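Local coordinates for protein porin (Acinetobacter baumannii AB307-0294, PDB 5DL7) that probably forms a beta-barrel pore of the OprD porin family that lets small solutes cross the outer membrane, perhaps including vanillate, at residues 30-35 and 408-413; 369-374 and 385-390; 73-78 and 140-145; 322-327 and 341-346. All blocks are in the same frame, centred on the assembly; numbering follows the deposited sequence.

Interaction 1 (30-35 and 408-413); sequences FYFDRD and ETRLNV. With CA (calcium ion), chain D; C8E ((hydroxyethyloxy)tri(ethyloxy)octane), chain K.
Arg34 and Glu408 form a salt bridge between two antiparallel strands. Arg34 NE donates to Glu408 OE1 at 2.7 Å, and NH2 of the same arginine adds a weak bond to that oxygen. The carboxylate is met from above its plane, while OE1 lies almost in the guanidinium plane. Ser309 also bonds to OE1. The other oxygen belongs to Arg410: NE and NH2 both grip Glu408 OE2, each at 2.8 Å. One carboxylate thus holds two arginines, and its charge probably helps balance theirs. The Glu408 chain is extended, with CG anti to the backbone N (chi1 176°), which carries the acid out to both guanidinium groups.

On the same face, Asn412 ND2 sits 3.3 Å above the plane of the Phe30 ring, over its centre. The amide oxygen, Asn412 OD1, accepts from Arg389. The opposite face carries Tyr31, Leu411, Asp33 and Thr409. Leu411 CD1 touches Tyr31 CD2 at 3.9 Å, and a detergent molecule lies over one face of the tyrosine ring, toward its rim. Water 1 links Asp33 OD2 to Thr409 OG1, and Asp33 OD1 has a salt bridge to Arg47.

Four backbone bonds join the strands, two between Tyr31 and Leu411 and two between Asp33 and Thr409. At the strand end, Asp35 OD1 binds calcium at 2.2 Å; Tyr36, Asp39 and Thr44 are further ligands of this site. The contact pairs strand 22-36 with strand 406-418, so the first and last long strands close the barrel. Strand 46-58 flanks the first, and strand 384-395 flanks the last.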
# COMPACT_ATOMS: atom_id res chain seq x y z
N PHE A 30 2.91 6.69 -15.55
CA PHE A 30 3.61 6.77 -14.22
C PHE A 30 5.12 7.01 -14.49
O PHE A 30 5.77 6.19 -15.07
CB PHE A 30 3.34 5.49 -13.55
CG PHE A 30 3.58 5.46 -12.05
CD1 PHE A 30 4.62 6.19 -11.39
CD2 PHE A 30 2.85 4.54 -11.25
CE1 PHE A 30 4.81 6.17 -10.01
CE2 PHE A 30 3.02 4.51 -9.83
CZ PHE A 30 4.00 5.32 -9.21
N TYR A 31 5.64 8.09 -13.99
CA TYR A 31 7.09 8.31 -13.96
C TYR A 31 7.57 8.24 -12.52
O TYR A 31 6.91 8.85 -11.63
CB TYR A 31 7.37 9.74 -14.46
CG TYR A 31 8.82 10.14 -14.39
CD1 TYR A 31 9.78 9.43 -15.15
CD2 TYR A 31 9.29 11.10 -13.50
CE1 TYR A 31 11.13 9.77 -15.10
CE2 TYR A 31 10.65 11.43 -13.42
CZ TYR A 31 11.55 10.76 -14.26
OH TYR A 31 12.88 11.06 -14.19
N PHE A 32 8.64 7.50 -12.29
CA PHE A 32 9.16 7.25 -10.92
C PHE A 32 10.65 7.54 -10.97
O PHE A 32 11.33 7.04 -11.83
CB PHE A 32 8.96 5.78 -10.55
CG PHE A 32 9.47 5.39 -9.18
CD1 PHE A 32 10.84 5.16 -8.96
CD2 PHE A 32 8.59 5.21 -8.10
CE1 PHE A 32 11.32 4.82 -7.73
CE2 PHE A 32 9.07 4.84 -6.84
CZ PHE A 32 10.44 4.68 -6.66
N ASP A 33 11.07 8.44 -10.10
CA ASP A 33 12.55 8.74 -10.04
C ASP A 33 12.91 8.84 -8.58
O ASP A 33 12.64 9.89 -7.96
CB ASP A 33 12.74 10.10 -10.68
CG ASP A 33 14.27 10.62 -10.57
OD1 ASP A 33 15.15 9.71 -10.66
OD2 ASP A 33 14.48 11.90 -10.39
N ARG A 34 13.67 7.90 -8.05
CA ARG A 34 14.19 8.01 -6.69
C ARG A 34 15.75 8.28 -6.93
O ARG A 34 16.52 7.41 -7.22
CB ARG A 34 13.95 6.75 -5.94
CG ARG A 34 14.55 6.70 -4.54
CD ARG A 34 14.31 5.46 -3.78
NE ARG A 34 12.86 5.39 -3.40
CZ ARG A 34 12.18 4.30 -3.14
NH1 ARG A 34 12.75 3.13 -3.01
NH2 ARG A 34 10.91 4.38 -2.69
N ASP A 35 16.11 9.53 -6.82
CA ASP A 35 17.48 9.97 -7.17
C ASP A 35 18.24 9.99 -5.93
O ASP A 35 18.20 10.90 -5.06
CB ASP A 35 17.41 11.30 -7.81
CG ASP A 35 18.79 11.74 -8.32
OD1 ASP A 35 19.80 11.23 -7.83
OD2 ASP A 35 18.67 12.64 -9.20
N GLU A 408 13.01 11.99 -4.29
CA GLU A 408 12.14 11.04 -5.00
C GLU A 408 10.99 11.86 -5.63
O GLU A 408 10.41 12.74 -4.92
CB GLU A 408 11.63 9.98 -4.07
CG GLU A 408 10.66 9.01 -4.68
CD GLU A 408 10.30 7.78 -3.81
OE1 GLU A 408 11.11 7.45 -2.93
OE2 GLU A 408 9.25 7.17 -4.13
N THR A 409 10.67 11.61 -6.89
CA THR A 409 9.59 12.27 -7.57
C THR A 409 8.69 11.12 -8.17
O THR A 409 9.20 10.11 -8.63
CB THR A 409 10.16 13.03 -8.80
OG1 THR A 409 10.99 14.07 -8.31
CG2 THR A 409 9.03 13.57 -9.56
N ARG A 410 7.39 11.21 -8.01
CA ARG A 410 6.46 10.32 -8.71
C ARG A 410 5.45 11.25 -9.41
O ARG A 410 4.89 12.14 -8.83
CB ARG A 410 5.64 9.40 -7.75
CG ARG A 410 6.50 8.48 -6.93
CD ARG A 410 5.66 7.57 -5.95
NE ARG A 410 6.61 6.89 -5.06
CZ ARG A 410 6.23 6.01 -4.15
NH1 ARG A 410 4.98 5.66 -4.05
NH2 ARG A 410 7.08 5.61 -3.27
N LEU A 411 5.24 11.03 -10.72
CA LEU A 411 4.26 11.76 -11.50
C LEU A 411 3.27 10.76 -12.11
O LEU A 411 3.70 9.72 -12.62
CB LEU A 411 4.94 12.51 -12.62
CG LEU A 411 6.05 13.51 -12.18
CD1 LEU A 411 6.77 14.11 -13.46
CD2 LEU A 411 5.58 14.58 -11.21
N ASN A 412 2.03 11.05 -11.97
CA ASN A 412 0.93 10.23 -12.44
C ASN A 412 -0.03 10.94 -13.26
O ASN A 412 -0.55 12.04 -12.88
CB ASN A 412 0.16 9.58 -11.25
CG ASN A 412 1.06 8.77 -10.32
OD1 ASN A 412 1.67 9.23 -9.34
ND2 ASN A 412 1.25 7.48 -10.71
N VAL A 413 -0.43 10.40 -14.41
CA VAL A 413 -1.63 10.85 -15.11
C VAL A 413 -2.50 9.63 -15.34
O VAL A 413 -2.01 8.63 -15.89
CB VAL A 413 -1.34 11.58 -16.46
CG1 VAL A 413 -2.62 11.94 -17.10
CG2 VAL A 413 -0.37 12.78 -16.23
CA CA D . 21.89 10.50 -7.78
O12 C8E K . 12.58 10.41 -18.81
C13 C8E K . 11.38 10.91 -19.35
C14 C8E K . 10.41 11.25 -18.23
O15 C8E K . 9.28 11.98 -18.72
C16 C8E K . 8.44 12.57 -17.69
C17 C8E K . 7.04 12.33 -18.20
O18 C8E K . 6.00 12.91 -17.42
C19 C8E K . 4.86 12.04 -17.36
C20 C8E K . 3.85 12.40 -16.27
O21 C8E K . 3.23 11.19 -15.69
O HOH W 1 13.61 12.98 -8.11
O HOH W 2 22.06 12.70 -7.18

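Interaction 2 (369-374 and 385-390); sequences EFDLGY and GMRARF
A beta hairpin of the barrel wall joins residues 369-374 to residues 385-390. Its strands run antiparallel, 174° apart. Phe370 with Phe390, Leu372 with Ala388, and Tyr374 with Met386 are the hydrogen-bonded pairs. Each pair makes two backbone bonds.

The main side-chain link is the salt bridge of Asp371 with Arg387. Arg387 reaches past Gly373, its partner across the ladder, to the acid diagonally placed on the other strand. NE donates to Asp371 OD1 at 2.9 Å and NH2 donates to Asp371 OD2 at 2.7 Å. Both oxygens use their syn lone pairs, and both bonds are nearly straight. The carboxylate and guanidinium planes are only 24° apart. This two-point grip should restrict rotation of both groups.

Arg389 packs beside them. Its CG lies 3.5 Å from Asp371 OD1, and its CD sits above one face of the Arg387 guanidinium. The Arg389 chain bends at chi3 (-71°), and its NH2 bonds to Asn412.

The other face is mostly apolar. Met386 CE meets the edge of the Tyr374 ring, 4.1 Å from CD2. Phe370 CB and Phe390 CD2 touch more loosely, at 4.4 Å. Leu372 lies near a bound detergent molecule, consistent with a membrane-facing surface.

Strand 341-353 flanks the hairpin beside 363-375, where Glu369 bridges to Arg346. Strand 406-418 flanks it beside 384-395.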
# COMPACT_ATOMS: atom_id res chain seq x y z
N GLU A 369 7.68 15.69 2.45
CA GLU A 369 6.93 15.40 1.25
C GLU A 369 5.89 16.46 0.88
O GLU A 369 5.34 17.14 1.70
CB GLU A 369 6.10 14.14 1.32
CG GLU A 369 6.99 12.93 1.71
CD GLU A 369 6.21 11.58 1.56
OE1 GLU A 369 5.01 11.53 1.30
OE2 GLU A 369 6.94 10.55 1.80
N PHE A 370 5.68 16.55 -0.42
CA PHE A 370 4.65 17.37 -1.10
C PHE A 370 3.85 16.54 -2.07
O PHE A 370 4.42 15.72 -2.73
CB PHE A 370 5.25 18.53 -1.88
CG PHE A 370 5.97 19.44 -1.02
CD1 PHE A 370 5.25 20.44 -0.35
CD2 PHE A 370 7.35 19.32 -0.76
CE1 PHE A 370 5.84 21.37 0.54
CE2 PHE A 370 7.99 20.26 0.11
CZ PHE A 370 7.21 21.24 0.79
N ASP A 371 2.50 16.74 -2.09
CA ASP A 371 1.59 15.95 -2.91
C ASP A 371 0.55 16.93 -3.44
O ASP A 371 -0.16 17.46 -2.65
CB ASP A 371 0.99 14.89 -2.00
CG ASP A 371 0.07 13.91 -2.67
OD1 ASP A 371 -0.26 13.97 -3.85
OD2 ASP A 371 -0.25 12.85 -2.00
N LEU A 372 0.51 17.09 -4.71
CA LEU A 372 -0.50 17.90 -5.45
C LEU A 372 -1.21 17.06 -6.44
O LEU A 372 -0.56 16.45 -7.25
CB LEU A 372 0.16 19.05 -6.13
CG LEU A 372 -0.80 20.16 -6.58
CD1 LEU A 372 -1.55 20.82 -5.48
CD2 LEU A 372 0.02 21.12 -7.40
N GLY A 373 -2.56 16.92 -6.29
CA GLY A 373 -3.37 16.06 -7.18
C GLY A 373 -4.56 16.84 -7.70
O GLY A 373 -5.11 17.74 -6.97
N TYR A 374 -4.91 16.64 -8.98
CA TYR A 374 -6.02 17.26 -9.59
C TYR A 374 -6.82 16.26 -10.39
O TYR A 374 -6.23 15.54 -11.24
CB TYR A 374 -5.61 18.38 -10.54
CG TYR A 374 -6.74 19.09 -11.20
CD1 TYR A 374 -7.73 19.76 -10.46
CD2 TYR A 374 -6.85 19.12 -12.57
CE1 TYR A 374 -8.80 20.34 -11.05
CE2 TYR A 374 -7.98 19.74 -13.13
CZ TYR A 374 -8.89 20.34 -12.33
OH TYR A 374 -9.90 20.95 -13.01
N GLY A 385 -7.14 12.49 -14.15
CA GLY A 385 -6.48 12.88 -12.92
C GLY A 385 -5.02 13.03 -13.15
O GLY A 385 -4.40 12.27 -13.97
N MET A 386 -4.38 13.86 -12.34
CA MET A 386 -2.94 13.98 -12.44
C MET A 386 -2.37 14.24 -11.02
O MET A 386 -3.09 14.79 -10.21
CB MET A 386 -2.68 15.03 -13.44
CG MET A 386 -3.07 16.42 -13.25
SD MET A 386 -3.45 17.12 -14.99
CE MET A 386 -5.13 16.69 -15.32
N ARG A 387 -1.21 13.77 -10.76
CA ARG A 387 -0.64 13.93 -9.45
C ARG A 387 0.82 14.08 -9.58
O ARG A 387 1.47 13.41 -10.43
CB ARG A 387 -1.07 12.75 -8.61
CG ARG A 387 -0.77 12.81 -7.18
CD ARG A 387 -1.17 11.49 -6.54
NE ARG A 387 -1.07 11.54 -5.11
CZ ARG A 387 -1.35 10.46 -4.34
NH1 ARG A 387 -1.61 9.25 -4.93
NH2 ARG A 387 -1.24 10.53 -3.02
N ALA A 388 1.35 14.88 -8.65
CA ALA A 388 2.78 15.01 -8.51
C ALA A 388 3.19 14.95 -7.02
O ALA A 388 2.56 15.61 -6.19
CB ALA A 388 3.27 16.32 -9.10
N ARG A 389 4.10 14.05 -6.74
CA ARG A 389 4.59 13.79 -5.42
C ARG A 389 6.09 13.94 -5.43
O ARG A 389 6.81 13.42 -6.30
CB ARG A 389 4.20 12.43 -4.95
CG ARG A 389 2.74 12.32 -4.49
CD ARG A 389 2.35 10.84 -4.17
NE ARG A 389 2.28 10.11 -5.42
CZ ARG A 389 2.13 8.77 -5.47
NH1 ARG A 389 2.04 8.09 -4.29
NH2 ARG A 389 1.99 8.12 -6.64
N PHE A 390 6.57 14.56 -4.34
CA PHE A 390 8.03 14.78 -4.11
C PHE A 390 8.39 14.46 -2.66
O PHE A 390 7.70 14.89 -1.75
CB PHE A 390 8.38 16.20 -4.38
CG PHE A 390 8.01 16.72 -5.69
CD1 PHE A 390 8.92 16.53 -6.83
CD2 PHE A 390 6.77 17.40 -5.90
CE1 PHE A 390 8.42 17.00 -8.13
CE2 PHE A 390 6.36 17.87 -7.19
CZ PHE A 390 7.22 17.69 -8.26

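Interaction 3 (73-78 and 140-145); sequences LAMAGF and RLFPQT
Met75 lies over the ring of Phe142, where a strand of the barrel wall meets a loop folded against it. Met75 CB stands 3.6 Å from the ring centroid and 11° off the ring normal, a CH-pi contact. Its sulfur is set obliquely to the same ring, 4.7 Å from the centroid, in a Met-aromatic contact. The two side chains overlap while pointing opposite ways. Phe142 CG lies anti to the carbonyl carbon (chi1 -60°), and the ring reaches the strand backbone.

The tight part is at the far end of the ring. Phe142 CZ comes within 3.3 Å of Ala76 C and 3.4 Å of Gly77 N, with the backbone at the ring edge. Gly77 has no side chain, and the ring and Leu141 CD2 lie close to its backbone. Leu141 CD2 also lies over the ring face opposite Met75, toward the rim. Tyr106 adds an edge-to-face contact with Phe142.

The looser part lies toward Leu73, where one methyl makes the contacts. Leu73 CD2 touches Pro143 CG at 3.9 Å and Thr145 CG2 at 4.0 Å. Leu73 and Pro143 are partly exposed, whereas Met75 and Phe142 are buried. The hydroxyl of Thr145 is hydrogen-bonded to that of Tyr177.

No hydrogen bond or salt bridge joins the two segments. The loop is held to this strand by shape and dispersion, while the carbonyls of Arg140 and Leu141 accept hydrogen bonds from Arg28.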
# COMPACT_ATOMS: atom_id res chain seq x y z
N LEU A 73 -9.50 -9.14 -13.74
CA LEU A 73 -8.62 -7.98 -13.69
C LEU A 73 -7.60 -8.23 -14.90
O LEU A 73 -6.86 -9.15 -14.77
CB LEU A 73 -7.94 -7.94 -12.44
CG LEU A 73 -6.99 -6.81 -12.14
CD1 LEU A 73 -7.70 -5.42 -12.14
CD2 LEU A 73 -6.20 -7.10 -10.91
N ALA A 74 -7.49 -7.38 -15.83
CA ALA A 74 -6.55 -7.54 -16.99
C ALA A 74 -5.64 -6.32 -17.03
O ALA A 74 -6.12 -5.18 -16.91
CB ALA A 74 -7.31 -7.69 -18.22
N MET A 75 -4.30 -6.53 -17.23
CA MET A 75 -3.19 -5.52 -17.06
C MET A 75 -2.26 -5.64 -18.23
O MET A 75 -1.95 -6.76 -18.63
CB MET A 75 -2.48 -5.72 -15.82
CG MET A 75 -3.33 -5.56 -14.56
SD MET A 75 -2.80 -6.34 -13.09
CE MET A 75 -3.47 -8.05 -13.42
N ALA A 76 -1.99 -4.52 -18.93
CA ALA A 76 -0.98 -4.49 -19.98
C ALA A 76 -0.12 -3.25 -19.72
O ALA A 76 -0.66 -2.16 -19.75
CB ALA A 76 -1.61 -4.49 -21.30
N GLY A 77 1.20 -3.41 -19.61
CA GLY A 77 2.15 -2.38 -19.29
C GLY A 77 3.32 -2.24 -20.25
O GLY A 77 3.70 -3.25 -20.85
N PHE A 78 3.79 -1.03 -20.46
CA PHE A 78 4.79 -0.68 -21.47
C PHE A 78 5.84 0.21 -20.97
O PHE A 78 5.50 1.21 -20.31
CB PHE A 78 4.11 0.11 -22.63
CG PHE A 78 2.95 -0.61 -23.22
CD1 PHE A 78 1.69 -0.65 -22.58
CD2 PHE A 78 3.14 -1.34 -24.33
CE1 PHE A 78 0.60 -1.41 -23.07
CE2 PHE A 78 2.04 -2.00 -24.91
CZ PHE A 78 0.78 -2.06 -24.23
N ARG A 140 2.66 0.88 -7.39
CA ARG A 140 3.36 0.85 -8.67
C ARG A 140 2.39 0.84 -9.81
O ARG A 140 1.28 1.43 -9.69
CB ARG A 140 4.58 -0.14 -8.67
CG ARG A 140 5.65 0.12 -7.67
CD ARG A 140 6.47 1.39 -7.92
NE ARG A 140 7.47 1.50 -6.87
CZ ARG A 140 7.32 1.93 -5.65
NH1 ARG A 140 6.15 2.38 -5.18
NH2 ARG A 140 8.30 1.84 -4.75
N LEU A 141 2.67 0.21 -10.95
CA LEU A 141 1.84 0.36 -12.05
C LEU A 141 0.56 -0.43 -11.90
O LEU A 141 -0.47 -0.01 -12.35
CB LEU A 141 2.59 -0.04 -13.33
CG LEU A 141 1.89 0.25 -14.62
CD1 LEU A 141 1.82 1.80 -14.83
CD2 LEU A 141 2.60 -0.37 -15.87
N PHE A 142 0.67 -1.66 -11.44
CA PHE A 142 -0.43 -2.62 -11.30
C PHE A 142 -0.49 -3.10 -9.90
O PHE A 142 0.50 -3.21 -9.22
CB PHE A 142 -0.12 -3.85 -12.23
CG PHE A 142 -0.00 -3.50 -13.64
CD1 PHE A 142 -0.98 -2.75 -14.31
CD2 PHE A 142 0.99 -4.00 -14.48
CE1 PHE A 142 -0.92 -2.40 -15.65
CE2 PHE A 142 1.02 -3.62 -15.80
CZ PHE A 142 0.04 -2.87 -16.41
N PRO A 143 -1.66 -3.57 -9.45
CA PRO A 143 -1.82 -4.09 -8.09
C PRO A 143 -1.11 -5.43 -7.92
O PRO A 143 -1.13 -6.22 -8.82
CB PRO A 143 -3.36 -4.36 -7.99
CG PRO A 143 -3.89 -4.40 -9.32
CD PRO A 143 -2.94 -3.53 -10.18
N GLN A 144 -0.53 -5.64 -6.78
CA GLN A 144 -0.19 -6.98 -6.25
C GLN A 144 -1.44 -7.81 -6.15
O GLN A 144 -2.51 -7.32 -5.73
CB GLN A 144 0.51 -6.78 -4.96
CG GLN A 144 1.08 -7.96 -4.35
CD GLN A 144 1.53 -7.61 -2.90
OE1 GLN A 144 0.81 -6.87 -2.20
NE2 GLN A 144 2.58 -8.20 -2.45
N THR A 145 -1.33 -9.11 -6.57
CA THR A 145 -2.44 -9.98 -6.40
C THR A 145 -2.00 -11.28 -5.70
O THR A 145 -0.86 -11.63 -5.70
CB THR A 145 -3.29 -10.31 -7.66
OG1 THR A 145 -2.57 -11.11 -8.59
CG2 THR A 145 -3.80 -8.99 -8.39

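Interaction 4 (322-327 and 341-346); sequences IRYEYD and LRFMTR. With C8E ((hydroxyethyloxy)tri(ethyloxy)octane), chain F; C8E ((hydroxyethyloxy)tri(ethyloxy)octane), chain H; C8E ((hydroxyethyloxy)tri(ethyloxy)octane), chain I.
Met344 lies across Arg323, with Met344 CG 3.5 Å above one face of the guanidinium. Arg323 also grips Glu325 on its own strand, NE to OE2 at 2.8 Å and NH2 to OE1 at 3.0 Å. Both carboxylate oxygens are met from above their plane. The guanidinium is thus held at its edge and packed on a face. Water 3 accepts a hydrogen bond from Arg323 NH1 and another from Arg346 NH1, and so sits between the two like charges. Asp327 OD2 makes a weak salt bridge with Arg342 NH1 at 3.3 Å.

On the other face, the edges of the Tyr324 and Phe343 rings meet, CD2 to CE2 at 4.2 Å. One detergent lies over a face of Phe343, and another places its O9 over the centre of the Tyr324 ring.

Further out, Arg346 pairs with Glu369 and Asp306, Tyr324 OH bonds to His278, and Asp327 OD1 accepts from the backbone N of Lys329. Four backbone bonds, in the Tyr324-Thr345 and Tyr326-Phe343 pairs, fix the strands. Charged residues on one face and detergent-coated aromatics on the other are typical of an outer-membrane beta-barrel wall.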
# COMPACT_ATOMS: atom_id res chain seq x y z
N ILE A 322 3.98 15.38 11.20
CA ILE A 322 2.96 16.47 11.12
C ILE A 322 2.55 16.56 9.66
O ILE A 322 3.32 16.32 8.76
CB ILE A 322 3.50 17.75 11.64
CG1 ILE A 322 2.38 18.83 11.66
CG2 ILE A 322 4.73 18.27 10.88
CD1 ILE A 322 2.77 20.07 12.43
N ARG A 323 1.27 16.87 9.38
CA ARG A 323 0.70 16.87 8.06
C ARG A 323 -0.28 17.95 7.93
O ARG A 323 -1.01 18.25 8.86
CB ARG A 323 -0.04 15.53 7.91
CG ARG A 323 -0.62 15.31 6.59
CD ARG A 323 -1.50 14.03 6.73
NE ARG A 323 -2.37 13.83 5.49
CZ ARG A 323 -2.27 12.77 4.62
NH1 ARG A 323 -1.40 11.76 4.81
NH2 ARG A 323 -3.07 12.69 3.57
N TYR A 324 -0.29 18.55 6.77
CA TYR A 324 -1.24 19.62 6.38
C TYR A 324 -1.83 19.30 5.06
O TYR A 324 -1.17 18.94 4.15
CB TYR A 324 -0.56 21.00 6.31
CG TYR A 324 -1.54 22.03 5.80
CD1 TYR A 324 -2.62 22.48 6.52
CD2 TYR A 324 -1.50 22.45 4.49
CE1 TYR A 324 -3.57 23.39 5.99
CE2 TYR A 324 -2.42 23.31 3.97
CZ TYR A 324 -3.45 23.80 4.73
OH TYR A 324 -4.34 24.66 4.07
N GLU A 325 -3.15 19.40 4.95
CA GLU A 325 -3.85 19.22 3.68
C GLU A 325 -4.98 20.27 3.51
O GLU A 325 -5.60 20.67 4.46
CB GLU A 325 -4.44 17.77 3.39
CG GLU A 325 -5.12 17.22 4.44
CD GLU A 325 -4.87 15.63 4.60
OE1 GLU A 325 -5.02 14.91 3.55
OE2 GLU A 325 -4.77 15.20 5.82
N TYR A 326 -5.18 20.50 2.25
CA TYR A 326 -6.34 21.39 1.81
C TYR A 326 -7.02 20.78 0.63
O TYR A 326 -6.41 20.26 -0.35
CB TYR A 326 -5.81 22.83 1.47
CG TYR A 326 -6.98 23.78 1.29
CD1 TYR A 326 -7.67 24.20 2.42
CD2 TYR A 326 -7.31 24.27 0.06
CE1 TYR A 326 -8.75 25.08 2.27
CE2 TYR A 326 -8.35 25.20 -0.12
CZ TYR A 326 -9.07 25.55 1.02
OH TYR A 326 -10.14 26.47 0.99
N ASP A 327 -8.34 20.75 0.74
CA ASP A 327 -9.20 20.41 -0.38
C ASP A 327 -9.80 21.69 -0.96
O ASP A 327 -10.50 22.45 -0.32
CB ASP A 327 -10.30 19.49 0.13
CG ASP A 327 -11.30 19.12 -0.91
OD1 ASP A 327 -11.50 19.65 -2.03
OD2 ASP A 327 -12.01 18.12 -0.50
N LEU A 341 -8.91 19.87 -7.01
CA LEU A 341 -7.50 20.02 -6.52
C LEU A 341 -7.41 19.74 -5.06
O LEU A 341 -8.30 20.10 -4.29
CB LEU A 341 -7.02 21.48 -6.81
CG LEU A 341 -5.53 21.73 -6.58
CD1 LEU A 341 -4.75 21.02 -7.71
CD2 LEU A 341 -5.30 23.26 -6.76
N ARG A 342 -6.34 19.05 -4.68
CA ARG A 342 -5.95 18.70 -3.32
C ARG A 342 -4.44 18.88 -3.16
O ARG A 342 -3.69 18.58 -4.10
CB ARG A 342 -6.26 17.25 -2.91
CG ARG A 342 -7.76 17.03 -2.79
CD ARG A 342 -8.10 15.57 -2.37
NE ARG A 342 -9.52 15.66 -1.95
CZ ARG A 342 -10.07 14.74 -1.25
NH1 ARG A 342 -11.34 14.89 -0.84
NH2 ARG A 342 -9.37 13.62 -1.06
N PHE A 343 -4.07 19.45 -2.05
CA PHE A 343 -2.66 19.63 -1.67
C PHE A 343 -2.45 18.96 -0.34
O PHE A 343 -3.24 19.09 0.57
CB PHE A 343 -2.32 21.13 -1.56
CG PHE A 343 -0.98 21.41 -0.97
CD1 PHE A 343 0.15 21.25 -1.74
CD2 PHE A 343 -0.86 21.81 0.30
CE1 PHE A 343 1.45 21.52 -1.23
CE2 PHE A 343 0.41 22.10 0.80
CZ PHE A 343 1.53 21.94 0.03
N MET A 344 -1.29 18.30 -0.19
CA MET A 344 -0.80 17.78 1.05
C MET A 344 0.70 18.03 1.11
O MET A 344 1.42 17.88 0.21
CB MET A 344 -1.13 16.27 1.32
CG MET A 344 -0.89 15.77 2.69
SD MET A 344 0.80 15.10 2.64
CE MET A 344 0.68 13.45 1.58
N THR A 345 1.09 18.29 2.29
CA THR A 345 2.56 18.24 2.74
C THR A 345 2.65 17.63 4.13
O THR A 345 1.82 17.78 4.96
CB THR A 345 3.28 19.63 2.70
OG1 THR A 345 4.67 19.59 2.99
CG2 THR A 345 2.63 20.68 3.63
N ARG A 346 3.76 16.92 4.39
CA ARG A 346 3.97 16.23 5.60
C ARG A 346 5.41 16.00 5.88
O ARG A 346 6.21 16.05 4.89
CB ARG A 346 3.25 14.91 5.55
CG ARG A 346 3.68 13.97 4.48
CD ARG A 346 2.82 12.66 4.57
NE ARG A 346 3.16 11.77 3.46
CZ ARG A 346 2.72 10.54 3.37
NH1 ARG A 346 1.81 9.99 4.23
NH2 ARG A 346 3.08 9.84 2.27
C1 C8E F . -2.94 26.24 -8.35
C2 C8E F . -2.74 26.30 -6.84
C3 C8E F . -1.78 25.23 -6.27
C4 C8E F . -1.59 25.52 -4.77
C5 C8E F . -0.70 24.59 -3.98
C6 C8E F . -0.23 25.12 -2.67
C7 C8E F . -1.32 25.10 -1.70
C8 C8E F . -0.82 25.46 -0.40
O9 C8E F . -2.17 25.38 -0.03
C10 C8E F . -2.96 25.74 1.09
C11 C8E F . -3.98 26.54 0.38
O12 C8E F . -5.13 27.07 1.08
C13 C8E F . -5.20 28.52 1.36
C14 C8E F . -6.64 29.05 1.48
O15 C8E F . -7.01 29.63 2.78
C16 C8E F . -8.44 29.74 2.98
C17 C8E F . -8.82 30.11 4.45
O18 C8E F . -9.49 29.20 5.36
C19 C8E F . -10.80 28.65 4.97
C20 C8E F . -10.79 28.11 3.52
O21 C8E F . -11.57 26.99 3.08
C1 C8E H . 5.42 19.91 6.31
C2 C8E H . 4.31 19.90 7.27
C3 C8E H . 3.79 21.27 7.43
C4 C8E H . 2.91 21.35 8.64
C5 C8E H . 1.99 22.51 8.76
C6 C8E H . 1.69 23.10 10.13
C7 C8E H . 0.27 23.66 10.22
C8 C8E H . -0.10 24.72 11.31
O9 C8E H . -1.49 25.07 11.05
C10 C8E H . -2.19 26.10 11.76
C11 C8E H . -3.26 26.74 10.84
O12 C8E H . -3.88 25.79 9.92
C13 C8E H . -4.97 26.27 9.11
C14 C8E H . -6.25 26.44 9.93
O15 C8E H . -7.30 26.95 9.11
C16 C8E H . -7.96 28.15 9.61
C1 C8E I . 0.72 30.27 13.65
C2 C8E I . 0.87 29.09 12.73
C3 C8E I . 2.06 29.32 11.81
C4 C8E I . 2.45 28.07 11.04
C5 C8E I . 2.20 28.26 9.56
C6 C8E I . 2.02 27.08 8.70
C7 C8E I . 0.90 27.25 7.74
C8 C8E I . 0.69 26.00 6.90
O9 C8E I . -0.75 25.94 6.75
C10 C8E I . -1.15 26.88 5.76
C11 C8E I . -2.58 27.15 5.93
O12 C8E I . -3.19 28.20 5.11
C13 C8E I . -4.38 28.49 5.98
C14 C8E I . -5.51 29.46 5.62
O15 C8E I . -6.09 30.10 6.86
O HOH W 3 0.59 10.97 6.84
O HOH W 4 -10.92 19.39 -4.52

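Overall arrangement
Interactions 4, 2 and 1 follow one another round the barrel wall. Strands 318-327, 341-353, 363-375, 384-395, 406-418 and 22-36 are successive neighbours. The centres of interactions 4 and 2 lie about 10 Å apart, as do those of 2 and 1. Interaction 1 pairs the two ends of the chain and encloses the other three in sequence. Interaction 3 comes next along the chain, then 4, then 2. Interaction 3 ties a loop to strand 66-79, with its centre about 17 Å from that of interaction 1; Arg140 connects them by packing on Phe30 and Phe32. Together they describe a closed wall with a loop folded against it, consistent with a porin channel.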